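Local coordinates for Lmo1076 protein (Listeria monocytogenes serovar 1/2a, PDB 3FI7) that hydrolyses bacterial cell-wall peptidoglycan as an autolysin, this chain being its N-acetylglucosaminidase catalytic domain of family GH73, at residues F29-I34 / S175-T180; K46-Y51 / S119-A124; M92-Y97 / I106-A111; K126-P131 / G140-N145. One frame throughout, in Å; residues are numbered along the deposited sequence.

Interaction 1. Residues F29-I34 / S175-T180; sequences FQQTFI and SSYNLT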
# COMPACT_ATOMS: atom_id res chain seq x y z
N PHE A 29 9.17 11.43 -5.93
CA PHE A 29 7.75 11.07 -6.05
C PHE A 29 7.42 9.82 -5.21
O PHE A 29 6.32 9.71 -4.67
CB PHE A 29 7.31 10.92 -7.52
CG PHE A 29 7.86 9.70 -8.23
CD1 PHE A 29 8.97 9.80 -9.07
CD2 PHE A 29 7.27 8.45 -8.06
CE1 PHE A 29 9.48 8.69 -9.73
CE2 PHE A 29 7.77 7.32 -8.71
CZ PHE A 29 8.88 7.44 -9.55
N GLN A 30 8.38 8.91 -5.06
CA GLN A 30 8.18 7.70 -4.25
C GLN A 30 7.97 8.07 -2.78
O GLN A 30 7.03 7.59 -2.13
CB GLN A 30 9.37 6.73 -4.36
CG GLN A 30 9.65 6.15 -5.75
CD GLN A 30 10.61 6.99 -6.58
OE1 GLN A 30 10.54 8.22 -6.60
NE2 GLN A 30 11.50 6.32 -7.30
N GLN A 31 8.86 8.91 -2.26
CA GLN A 31 8.82 9.31 -0.86
C GLN A 31 7.58 10.17 -0.61
O GLN A 31 6.93 10.06 0.43
CB GLN A 31 10.10 10.07 -0.48
CG GLN A 31 10.19 10.45 0.99
CD GLN A 31 10.32 9.24 1.90
OE1 GLN A 31 11.23 8.42 1.75
NE2 GLN A 31 9.40 9.12 2.85
N THR A 32 7.26 11.01 -1.58
CA THR A 32 6.08 11.87 -1.47
C THR A 32 4.81 11.03 -1.41
O THR A 32 3.87 11.35 -0.66
CB THR A 32 6.01 12.85 -2.64
OG1 THR A 32 7.09 13.79 -2.51
CG2 THR A 32 4.67 13.59 -2.68
N PHE A 33 4.77 9.94 -2.18
CA PHE A 33 3.63 9.04 -2.11
C PHE A 33 3.50 8.42 -0.72
O PHE A 33 2.42 8.45 -0.12
CB PHE A 33 3.70 7.94 -3.18
CG PHE A 33 2.65 6.89 -3.02
CD1 PHE A 33 2.93 5.69 -2.39
CD2 PHE A 33 1.35 7.13 -3.46
CE1 PHE A 33 1.95 4.72 -2.24
CE2 PHE A 33 0.36 6.17 -3.30
CZ PHE A 33 0.66 4.96 -2.69
N ILE A 34 4.58 7.85 -0.21
CA ILE A 34 4.57 7.34 1.16
C ILE A 34 4.12 8.42 2.16
O ILE A 34 3.23 8.18 2.96
CB ILE A 34 5.95 6.80 1.57
CG1 ILE A 34 6.25 5.51 0.81
CG2 ILE A 34 6.01 6.59 3.08
CD1 ILE A 34 7.74 5.24 0.63
N SER A 175 12.16 -2.31 3.77
CA SER A 175 13.49 -1.92 4.23
C SER A 175 14.10 -0.74 3.48
O SER A 175 14.82 0.06 4.06
CB SER A 175 14.47 -3.11 4.23
OG SER A 175 14.73 -3.51 2.91
N SER A 176 13.83 -0.62 2.18
CA SER A 176 14.43 0.44 1.38
C SER A 176 13.92 1.82 1.78
O SER A 176 14.64 2.81 1.66
CB SER A 176 14.17 0.21 -0.11
OG SER A 176 14.86 -0.93 -0.58
N TYR A 177 12.68 1.89 2.25
CA TYR A 177 12.12 3.16 2.70
C TYR A 177 11.90 3.22 4.23
O TYR A 177 11.23 4.14 4.72
CB TYR A 177 10.83 3.51 1.92
CG TYR A 177 11.12 3.78 0.47
CD1 TYR A 177 11.30 5.09 0.01
CD2 TYR A 177 11.25 2.74 -0.45
CE1 TYR A 177 11.58 5.35 -1.33
CE2 TYR A 177 11.54 2.99 -1.79
CZ TYR A 177 11.70 4.29 -2.22
OH TYR A 177 12.00 4.54 -3.54
N ASN A 178 12.51 2.28 4.96
CA ASN A 178 12.33 2.13 6.41
C ASN A 178 10.87 2.31 6.83
O ASN A 178 10.54 3.13 7.69
CB ASN A 178 13.24 3.08 7.20
CG ASN A 178 13.46 2.62 8.64
OD1 ASN A 178 13.16 1.48 9.00
ND2 ASN A 178 13.99 3.51 9.48
N LEU A 179 9.99 1.51 6.22
CA LEU A 179 8.57 1.64 6.52
C LEU A 179 8.20 1.16 7.93
O LEU A 179 7.11 1.46 8.41
CB LEU A 179 7.72 0.95 5.44
CG LEU A 179 7.94 1.51 4.03
CD1 LEU A 179 7.03 0.79 3.01
CD2 LEU A 179 7.69 3.02 4.01
N THR A 180 9.10 0.45 8.59
CA THR A 180 8.83 0.02 9.97
C THR A 180 8.76 1.19 10.96
O THR A 180 8.23 1.03 12.06
CB THR A 180 9.83 -1.05 10.49
OG1 THR A 180 11.16 -0.59 10.29
CG2 THR A 180 9.64 -2.36 9.75
O HOH W 1 12.34 6.68 3.59
O HOH W 2 9.36 6.73 4.62

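Interaction 2. Residues K46-Y51 / S119-A124; sequences KKYNLY and SLEDNA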
# COMPACT_ATOMS: atom_id res chain seq x y z
N LYS A 46 -4.11 0.62 13.14
CA LYS A 46 -4.33 0.52 14.57
C LYS A 46 -5.76 0.03 14.82
O LYS A 46 -5.99 -0.89 15.60
CB LYS A 46 -4.11 1.87 15.25
CG LYS A 46 -4.10 1.81 16.76
CD LYS A 46 -4.21 3.19 17.39
CE LYS A 46 -4.37 3.10 18.90
NZ LYS A 46 -4.71 4.42 19.50
N LYS A 47 -6.71 0.64 14.13
CA LYS A 47 -8.11 0.24 14.24
C LYS A 47 -8.36 -1.22 13.85
O LYS A 47 -9.18 -1.90 14.45
CB LYS A 47 -8.97 1.18 13.40
CG LYS A 47 -10.42 0.80 13.29
CD LYS A 47 -11.16 1.83 12.46
CE LYS A 47 -12.58 1.40 12.17
NZ LYS A 47 -13.26 2.40 11.30
N TYR A 48 -7.64 -1.71 12.84
CA TYR A 48 -7.80 -3.08 12.36
C TYR A 48 -6.66 -4.02 12.77
O TYR A 48 -6.58 -5.15 12.28
CB TYR A 48 -7.97 -3.11 10.84
CG TYR A 48 -9.22 -2.43 10.36
CD1 TYR A 48 -10.40 -3.15 10.20
CD2 TYR A 48 -9.24 -1.08 10.06
CE1 TYR A 48 -11.56 -2.54 9.76
CE2 TYR A 48 -10.39 -0.46 9.63
CZ TYR A 48 -11.55 -1.19 9.48
OH TYR A 48 -12.70 -0.57 9.04
N ASN A 49 -5.78 -3.54 13.65
CA ASN A 49 -4.61 -4.30 14.12
C ASN A 49 -3.77 -4.99 13.02
O ASN A 49 -3.60 -6.21 13.03
CB ASN A 49 -4.98 -5.28 15.24
CG ASN A 49 -3.79 -5.65 16.12
OD1 ASN A 49 -2.90 -4.83 16.35
ND2 ASN A 49 -3.78 -6.88 16.62
N LEU A 50 -3.27 -4.20 12.08
CA LEU A 50 -2.42 -4.68 10.99
C LEU A 50 -1.09 -3.90 11.01
O LEU A 50 -0.96 -2.93 11.76
CB LEU A 50 -3.11 -4.45 9.66
CG LEU A 50 -4.54 -4.98 9.51
CD1 LEU A 50 -5.13 -4.54 8.17
CD2 LEU A 50 -4.55 -6.49 9.62
N TYR A 51 -0.12 -4.32 10.19
CA TYR A 51 1.12 -3.54 10.05
C TYR A 51 0.97 -2.40 9.03
O TYR A 51 0.69 -2.65 7.85
CB TYR A 51 2.29 -4.42 9.59
CG TYR A 51 2.89 -5.31 10.66
CD1 TYR A 51 3.81 -4.81 11.56
CD2 TYR A 51 2.54 -6.66 10.74
CE1 TYR A 51 4.36 -5.62 12.54
CE2 TYR A 51 3.09 -7.48 11.71
CZ TYR A 51 4.00 -6.96 12.61
OH TYR A 51 4.56 -7.76 13.59
N SER A 119 -9.90 3.98 0.15
CA SER A 119 -9.20 2.92 -0.56
C SER A 119 -8.31 2.10 0.41
O SER A 119 -8.36 0.86 0.42
CB SER A 119 -8.37 3.52 -1.70
OG SER A 119 -7.56 2.55 -2.35
N LEU A 120 -7.54 2.79 1.24
CA LEU A 120 -6.74 2.13 2.27
C LEU A 120 -7.64 1.35 3.24
O LEU A 120 -7.31 0.23 3.64
CB LEU A 120 -5.88 3.13 3.05
CG LEU A 120 -4.79 3.82 2.22
CD1 LEU A 120 -4.36 5.13 2.88
CD2 LEU A 120 -3.60 2.89 1.98
N GLU A 121 -8.77 1.93 3.61
CA GLU A 121 -9.66 1.27 4.55
C GLU A 121 -10.23 -0.04 3.96
O GLU A 121 -10.37 -1.03 4.68
CB GLU A 121 -10.79 2.20 5.01
CG GLU A 121 -11.73 1.54 6.01
CD GLU A 121 -12.34 2.52 7.01
OE1 GLU A 121 -12.39 3.73 6.70
OE2 GLU A 121 -12.77 2.08 8.10
N ASP A 122 -10.54 -0.03 2.67
CA ASP A 122 -10.98 -1.25 1.99
C ASP A 122 -9.93 -2.35 2.08
O ASP A 122 -10.28 -3.51 2.31
CB ASP A 122 -11.35 -0.99 0.53
CG ASP A 122 -12.86 -1.07 0.28
OD1 ASP A 122 -13.25 -1.36 -0.87
OD2 ASP A 122 -13.64 -0.85 1.24
N ASN A 123 -8.66 -2.00 1.90
CA ASN A 123 -7.57 -2.96 2.02
C ASN A 123 -7.52 -3.52 3.44
O ASN A 123 -7.34 -4.72 3.64
CB ASN A 123 -6.22 -2.33 1.61
CG ASN A 123 -5.02 -3.17 2.04
OD1 ASN A 123 -4.40 -2.90 3.07
ND2 ASN A 123 -4.67 -4.17 1.24
N ALA A 124 -7.69 -2.64 4.43
CA ALA A 124 -7.68 -3.07 5.83
C ALA A 124 -8.85 -4.00 6.13
O ALA A 124 -8.69 -5.01 6.82
CB ALA A 124 -7.72 -1.86 6.75

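Interaction 3. Residues M92-Y97 / I106-A111; sequences MKTWEY and INANFA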
# COMPACT_ATOMS: atom_id res chain seq x y z
N MET A 92 -13.03 0.86 -17.04
CA MET A 92 -11.87 0.94 -17.92
C MET A 92 -11.40 -0.44 -18.37
O MET A 92 -11.75 -1.45 -17.77
CB MET A 92 -10.73 1.78 -17.31
CG MET A 92 -9.93 1.14 -16.20
SD MET A 92 -8.46 2.13 -15.77
CE MET A 92 -7.48 1.98 -17.26
N LYS A 93 -10.64 -0.45 -19.46
CA LYS A 93 -10.12 -1.68 -20.00
C LYS A 93 -9.14 -2.27 -19.00
O LYS A 93 -8.44 -1.54 -18.30
CB LYS A 93 -9.42 -1.42 -21.34
CG LYS A 93 -10.34 -1.17 -22.51
CD LYS A 93 -10.73 -2.47 -23.20
CE LYS A 93 -11.33 -2.22 -24.58
NZ LYS A 93 -11.64 -3.50 -25.28
N THR A 94 -9.09 -3.60 -18.94
CA THR A 94 -8.14 -4.29 -18.09
C THR A 94 -7.74 -5.60 -18.76
O THR A 94 -8.49 -6.13 -19.59
CB THR A 94 -8.73 -4.53 -16.68
OG1 THR A 94 -7.73 -5.09 -15.82
CG2 THR A 94 -9.91 -5.49 -16.74
N TRP A 95 -6.56 -6.11 -18.43
CA TRP A 95 -6.12 -7.40 -18.97
C TRP A 95 -6.66 -8.60 -18.19
O TRP A 95 -6.70 -8.59 -16.96
CB TRP A 95 -4.59 -7.48 -18.99
CG TRP A 95 -3.95 -6.64 -20.04
CD1 TRP A 95 -3.29 -5.46 -19.87
CD2 TRP A 95 -3.89 -6.94 -21.44
NE1 TRP A 95 -2.82 -4.99 -21.08
CE2 TRP A 95 -3.18 -5.89 -22.06
CE3 TRP A 95 -4.37 -7.99 -22.23
CZ2 TRP A 95 -2.94 -5.85 -23.43
CZ3 TRP A 95 -4.13 -7.95 -23.60
CH2 TRP A 95 -3.42 -6.89 -24.18
N GLU A 96 -7.08 -9.63 -18.91
CA GLU A 96 -7.49 -10.89 -18.31
C GLU A 96 -6.79 -12.02 -19.04
O GLU A 96 -6.39 -11.86 -20.19
CB GLU A 96 -9.01 -11.08 -18.41
CG GLU A 96 -9.84 -9.94 -17.84
CD GLU A 96 -9.84 -9.90 -16.33
OE1 GLU A 96 -9.11 -10.71 -15.70
OE2 GLU A 96 -10.56 -9.05 -15.75
N TYR A 97 -6.63 -13.16 -18.38
CA TYR A 97 -6.03 -14.31 -19.05
C TYR A 97 -6.89 -15.56 -18.89
O TYR A 97 -7.51 -15.78 -17.85
CB TYR A 97 -4.61 -14.59 -18.55
CG TYR A 97 -3.97 -15.77 -19.26
CD1 TYR A 97 -4.08 -17.06 -18.75
CD2 TYR A 97 -3.29 -15.59 -20.45
CE1 TYR A 97 -3.52 -18.14 -19.41
CE2 TYR A 97 -2.72 -16.67 -21.12
CZ TYR A 97 -2.84 -17.94 -20.59
OH TYR A 97 -2.28 -19.01 -21.26
N ILE A 106 -10.66 -6.33 -21.68
CA ILE A 106 -12.08 -6.31 -21.39
C ILE A 106 -12.36 -5.10 -20.51
O ILE A 106 -11.49 -4.64 -19.76
CB ILE A 106 -12.53 -7.61 -20.68
CG1 ILE A 106 -14.02 -7.85 -20.90
CG2 ILE A 106 -12.20 -7.57 -19.20
CD1 ILE A 106 -14.47 -9.25 -20.54
N ASN A 107 -13.57 -4.57 -20.63
CA ASN A 107 -14.00 -3.50 -19.76
C ASN A 107 -14.42 -4.08 -18.41
O ASN A 107 -15.05 -5.13 -18.35
CB ASN A 107 -15.16 -2.73 -20.38
CG ASN A 107 -14.70 -1.63 -21.29
OD1 ASN A 107 -13.87 -0.80 -20.90
ND2 ASN A 107 -15.22 -1.60 -22.51
N ALA A 108 -14.05 -3.39 -17.34
CA ALA A 108 -14.52 -3.77 -16.02
C ALA A 108 -14.89 -2.53 -15.23
O ALA A 108 -14.50 -1.42 -15.58
CB ALA A 108 -13.45 -4.59 -15.28
N ASN A 109 -15.69 -2.72 -14.18
CA ASN A 109 -16.03 -1.63 -13.29
C ASN A 109 -15.14 -1.67 -12.07
O ASN A 109 -14.99 -2.71 -11.42
CB ASN A 109 -17.49 -1.70 -12.86
CG ASN A 109 -18.44 -1.48 -14.02
OD1 ASN A 109 -18.28 -0.55 -14.80
ND2 ASN A 109 -19.45 -2.34 -14.14
N PHE A 110 -14.53 -0.54 -11.75
CA PHE A 110 -13.65 -0.45 -10.60
C PHE A 110 -14.22 0.54 -9.61
O PHE A 110 -14.85 1.53 -10.00
CB PHE A 110 -12.26 -0.02 -11.04
CG PHE A 110 -11.53 -1.05 -11.84
CD1 PHE A 110 -11.65 -1.09 -13.23
CD2 PHE A 110 -10.71 -1.99 -11.21
CE1 PHE A 110 -10.96 -2.04 -13.98
CE2 PHE A 110 -10.01 -2.95 -11.95
CZ PHE A 110 -10.14 -2.97 -13.34
N ALA A 111 -14.01 0.26 -8.32
CA ALA A 111 -14.51 1.15 -7.28
C ALA A 111 -13.94 2.55 -7.49
O ALA A 111 -12.80 2.70 -7.94
CB ALA A 111 -14.15 0.62 -5.89

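Interaction 4. Residues K126-P131 / G140-N145; sequences KLRNGP and GAWREN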
# COMPACT_ATOMS: atom_id res chain seq x y z
N LYS A 126 -10.45 -5.85 3.94
CA LYS A 126 -10.15 -7.08 3.22
C LYS A 126 -9.27 -8.02 4.05
O LYS A 126 -9.61 -9.19 4.22
CB LYS A 126 -9.49 -6.74 1.88
CG LYS A 126 -9.38 -7.90 0.91
CD LYS A 126 -8.92 -7.40 -0.47
CE LYS A 126 -8.87 -8.53 -1.50
NZ LYS A 126 -8.43 -8.05 -2.84
N LEU A 127 -8.16 -7.51 4.57
CA LEU A 127 -7.25 -8.33 5.37
C LEU A 127 -7.86 -8.79 6.69
O LEU A 127 -7.72 -9.96 7.06
CB LEU A 127 -5.94 -7.59 5.66
CG LEU A 127 -5.06 -7.33 4.42
CD1 LEU A 127 -3.65 -6.90 4.81
CD2 LEU A 127 -5.01 -8.56 3.55
N ARG A 128 -8.52 -7.88 7.39
CA ARG A 128 -9.05 -8.18 8.71
C ARG A 128 -10.34 -9.00 8.63
O ARG A 128 -10.48 -10.00 9.33
CB ARG A 128 -9.28 -6.90 9.53
CG ARG A 128 -10.13 -7.09 10.79
CD ARG A 128 -9.51 -8.11 11.75
NE ARG A 128 -8.15 -7.74 12.14
CZ ARG A 128 -7.37 -8.47 12.93
NH1 ARG A 128 -7.81 -9.62 13.43
NH2 ARG A 128 -6.15 -8.05 13.23
N ASN A 129 -11.28 -8.60 7.77
CA ASN A 129 -12.55 -9.31 7.67
C ASN A 129 -12.52 -10.50 6.73
O ASN A 129 -13.36 -11.39 6.83
CB ASN A 129 -13.68 -8.36 7.25
CG ASN A 129 -13.87 -7.22 8.23
OD1 ASN A 129 -13.57 -7.35 9.42
ND2 ASN A 129 -14.36 -6.09 7.73
N GLY A 130 -11.56 -10.51 5.81
CA GLY A 130 -11.41 -11.61 4.88
C GLY A 130 -12.41 -11.62 3.74
O GLY A 130 -13.35 -10.83 3.72
N PRO A 131 -12.19 -12.50 2.75
CA PRO A 131 -13.16 -12.73 1.68
C PRO A 131 -14.39 -13.42 2.26
O PRO A 131 -14.33 -13.94 3.37
CB PRO A 131 -12.41 -13.68 0.74
CG PRO A 131 -11.39 -14.35 1.62
CD PRO A 131 -10.94 -13.24 2.52
N GLY A 140 -2.56 -14.76 9.03
CA GLY A 140 -1.13 -14.66 9.20
C GLY A 140 -0.59 -13.25 9.04
O GLY A 140 0.56 -12.97 9.37
N ALA A 141 -1.42 -12.34 8.53
CA ALA A 141 -1.01 -10.94 8.38
C ALA A 141 -1.60 -10.09 9.49
O ALA A 141 -1.34 -8.89 9.56
CB ALA A 141 -1.41 -10.40 7.01
N TRP A 142 -2.42 -10.70 10.35
CA TRP A 142 -2.93 -9.98 11.51
C TRP A 142 -1.78 -9.77 12.48
O TRP A 142 -0.97 -10.67 12.70
CB TRP A 142 -4.07 -10.72 12.21
CG TRP A 142 -5.26 -10.98 11.35
CD1 TRP A 142 -5.56 -10.38 10.15
CD2 TRP A 142 -6.34 -11.88 11.63
NE1 TRP A 142 -6.75 -10.87 9.67
CE2 TRP A 142 -7.25 -11.79 10.55
CE3 TRP A 142 -6.62 -12.76 12.68
CZ2 TRP A 142 -8.42 -12.56 10.50
CZ3 TRP A 142 -7.79 -13.52 12.63
CH2 TRP A 142 -8.67 -13.41 11.54
N ARG A 143 -1.72 -8.59 13.07
CA ARG A 143 -0.60 -8.26 13.92
C ARG A 143 -0.49 -9.16 15.16
O ARG A 143 0.61 -9.45 15.61
CB ARG A 143 -0.63 -6.78 14.29
CG ARG A 143 0.72 -6.26 14.64
CD ARG A 143 0.81 -4.76 14.61
NE ARG A 143 2.12 -4.36 15.09
CZ ARG A 143 2.56 -3.11 15.10
NH1 ARG A 143 1.79 -2.12 14.66
NH2 ARG A 143 3.78 -2.85 15.55
N GLU A 144 -1.63 -9.62 15.68
CA GLU A 144 -1.60 -10.52 16.84
C GLU A 144 -1.08 -11.92 16.49
O GLU A 144 -0.83 -12.72 17.39
CB GLU A 144 -2.95 -10.59 17.57
CG GLU A 144 -4.08 -11.31 16.80
CD GLU A 144 -4.83 -10.39 15.85
OE1 GLU A 144 -6.00 -10.71 15.52
OE2 GLU A 144 -4.27 -9.35 15.41
N ASN A 145 -0.91 -12.23 15.21
CA ASN A 145 -0.36 -13.52 14.80
C ASN A 145 1.00 -13.42 14.10
O ASN A 145 1.62 -14.44 13.82
CB ASN A 145 -1.31 -14.25 13.84
CG ASN A 145 -2.63 -14.61 14.49
OD1 ASN A 145 -2.70 -14.89 15.68
ND2 ASN A 145 -3.69 -14.61 13.69

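Interaction 1. Residues F29-I34 / S175-T180
Ile34 meets Tyr177 and Leu179 in the apolar part of this contact. Its CD1 lies 3.6 Å from Tyr177 CD1, oblique to the ring. The same methyl is 4.0 Å from Leu179 CD2. Ile34 CG1 stands anti to its own carbonyl carbon (chi1 -70°), which carries CD1 out to both partners. Helix 52-63 backs this patch, with Ile56 against Ile34 and Ser53 against Leu179. Gln30 adds its aliphatic part: CB is 3.5 Å from Tyr177 OH, and CG is nearly as close. The amide of Gln30 turns back instead, and its OE1 sits over the face of the Phe29 ring.

The polar part is carried by water. Gln31 OE1 lies at the edge of the Tyr177 ring, near its plane. No direct hydrogen bond joins the two segments. Two waters close the distance instead. One donates to Gln31 OE1 at 2.8 Å and to Tyr177 O at 3.0 Å. The other accepts from Gln31 NE2 at 3.0 Å and donates to Tyr177 O. Gln31 NE2 also bonds Asn35 one turn further on, which helps to fix the amide.

Tyr177 is the first residue beyond helix 166-176, and Asn178, with positive phi, is the C-prime residue of the Schellman motif that ends it. Trp65 also meets the Tyr177 ring. The start of helix 29-47 and the chain's C-terminal end are therefore joined by a small apolar patch with two bridging waters beside it, and their polar link depends on those waters.

Interaction 2. Residues K46-Y51 / S119-A124
Tyr48 presents an edge to Glu121 and a face to Ala124. The ring and the carboxylate of Glu121 stand almost at right angles, with their planes 79° apart. The phenol OH donates to Glu121 OE2 at 2.8 Å, using the anti lone pair, the one away from OE1. Lys47 reaches the same oxygen. Its chain is extended throughout, with CG anti to the backbone N (chi1 173°), and NZ approaches OE2 nearly along the C-O bond. At 3.3 Å this is a salt bridge with a rather long hydrogen bond. OE2 is thus gripped by two donors, which would probably stabilise the negative charge of the carboxylate.

Ala124 CB sits over the face of the Tyr48 ring, 4.1 Å from its centroid. This is a CH-pi contact, and CB comes closest to the ring at CD2, 3.7 Å away. Leu50 adds an apolar contact, with CD1 3.8 Å from Ala124 CA. Met55 of helix 52-63 also packs on Ala124.

Tyr48 is the first residue to leave helix 29-47. Asn49, with positive phi, is the C-prime residue of a Schellman motif, and Tyr51 is the N-cap position of helix 52-63. The contact therefore sets the short connection between helices 29-47 and 52-63 against helix 116-129. It belongs to the mainly helical glucosaminidase domain, whose family is placed in the lysozyme clan.

Interaction 3. Residues M92-Y97 / I106-A111
Met92 holds CG between its backbone N and carbonyl carbon (chi1 75°), and this brings CG to 4.0 Å from Phe110 CE1. Thr94 has OG1 anti to its backbone N (chi1 -174°), which leaves CG2 to lie 3.9 Å from Ala108 CB. Thr94 CB meets the edge of the Phe110 ring at CZ, near the ring plane. Met92 O lies at the same edge. Leu70 packs on both Met92 and Phe110.

These side chains belong to an antiparallel beta hairpin made by strands 89-98 and 104-111. Met92 with Ala108 and Thr94 with Ile106 are hydrogen-bonded pairs. Met92 N donates to Ala108 O at 3.1 Å, and Ala108 N returns a bond to Met92 O at 3.0 Å. The Thr94 N to Ile106 O bond is shorter, at 2.7 Å. Between these pairs, Lys93 and Asn107 form a non-hydrogen-bonded pair with CA atoms 4.3 Å apart. Lys93 CA also makes a CA-H...O contact with Ile106 O. The short strand segments run 112° apart, so the hairpin is strongly twisted. On the Thr94 side, Glu96 CG packs 3.6 Å from Ile106 CG2, while the Glu96 carboxylate turns to a salt bridge with Lys82.

Interaction 4. Residues K126-P131 / G140-N145
Leu127 O accepts the indole N-H of Trp142, NE1 to O 2.9 Å, with a nearly straight N-H...O angle of 170°. The oxygen lies in the plane of the indole. The N-H, however, comes from above the carbonyl plane of Leu127 and not along a lone pair.

Arg128 then lies over the face of the same indole. Its guanidinium is stacked on Trp142 with the planes 24° apart. CZ is 3.7 Å from the centroid of the five-membered ring, a cation-pi contact, and NH1 comes to 3.2 Å from Trp142 CD2. The Arg128 chain leaves with CG anti to the backbone N (chi1 167°) and bends twice, folding the guanidinium back over the ring.

Glu144 meets the guanidinium end-on and almost coplanar with it. NH1 bonds OE1 at 3.0 Å and NH2 bonds OE2 at 3.2 Å, each through a syn lone pair. This is a bidentate salt bridge. Arg128 NE is used as well, donating to Tyr48 O.

The contact joins the end of helix 116-129 to the loop before helix 149-156. Gly130, with positive phi, is where the chain leaves helix 116-129. Three kinds of interaction hold the one arginine: an indole against its face, a carboxylate at its edge and a backbone carbonyl at NE. Its rotation is probably well fixed, and Glu144 would largely offset its positive charge.

How the interactions relate
Interactions 1 and 2 share helix 29-47, at its start and at its end, with centres about 18 Å apart. Interactions 2 and 4 share helix 116-129, and their centres are only about 9 Å apart. They touch directly: Asn49 O meets Arg143 N at 3.0 Å, a probable hydrogen bond. Interaction 3 is the outlying hairpin, its centre 25 to 29 Å from the other three. Along the chain, interaction 1 encloses all the rest. Interaction 3 is nested within interaction 2, and interaction 4 follows. Interaction 1 brings the start of helix 29-47 to the C-terminal end of the chain, interactions 2 and 4 tie the helices on one side of the domain, and the hairpin projects from it.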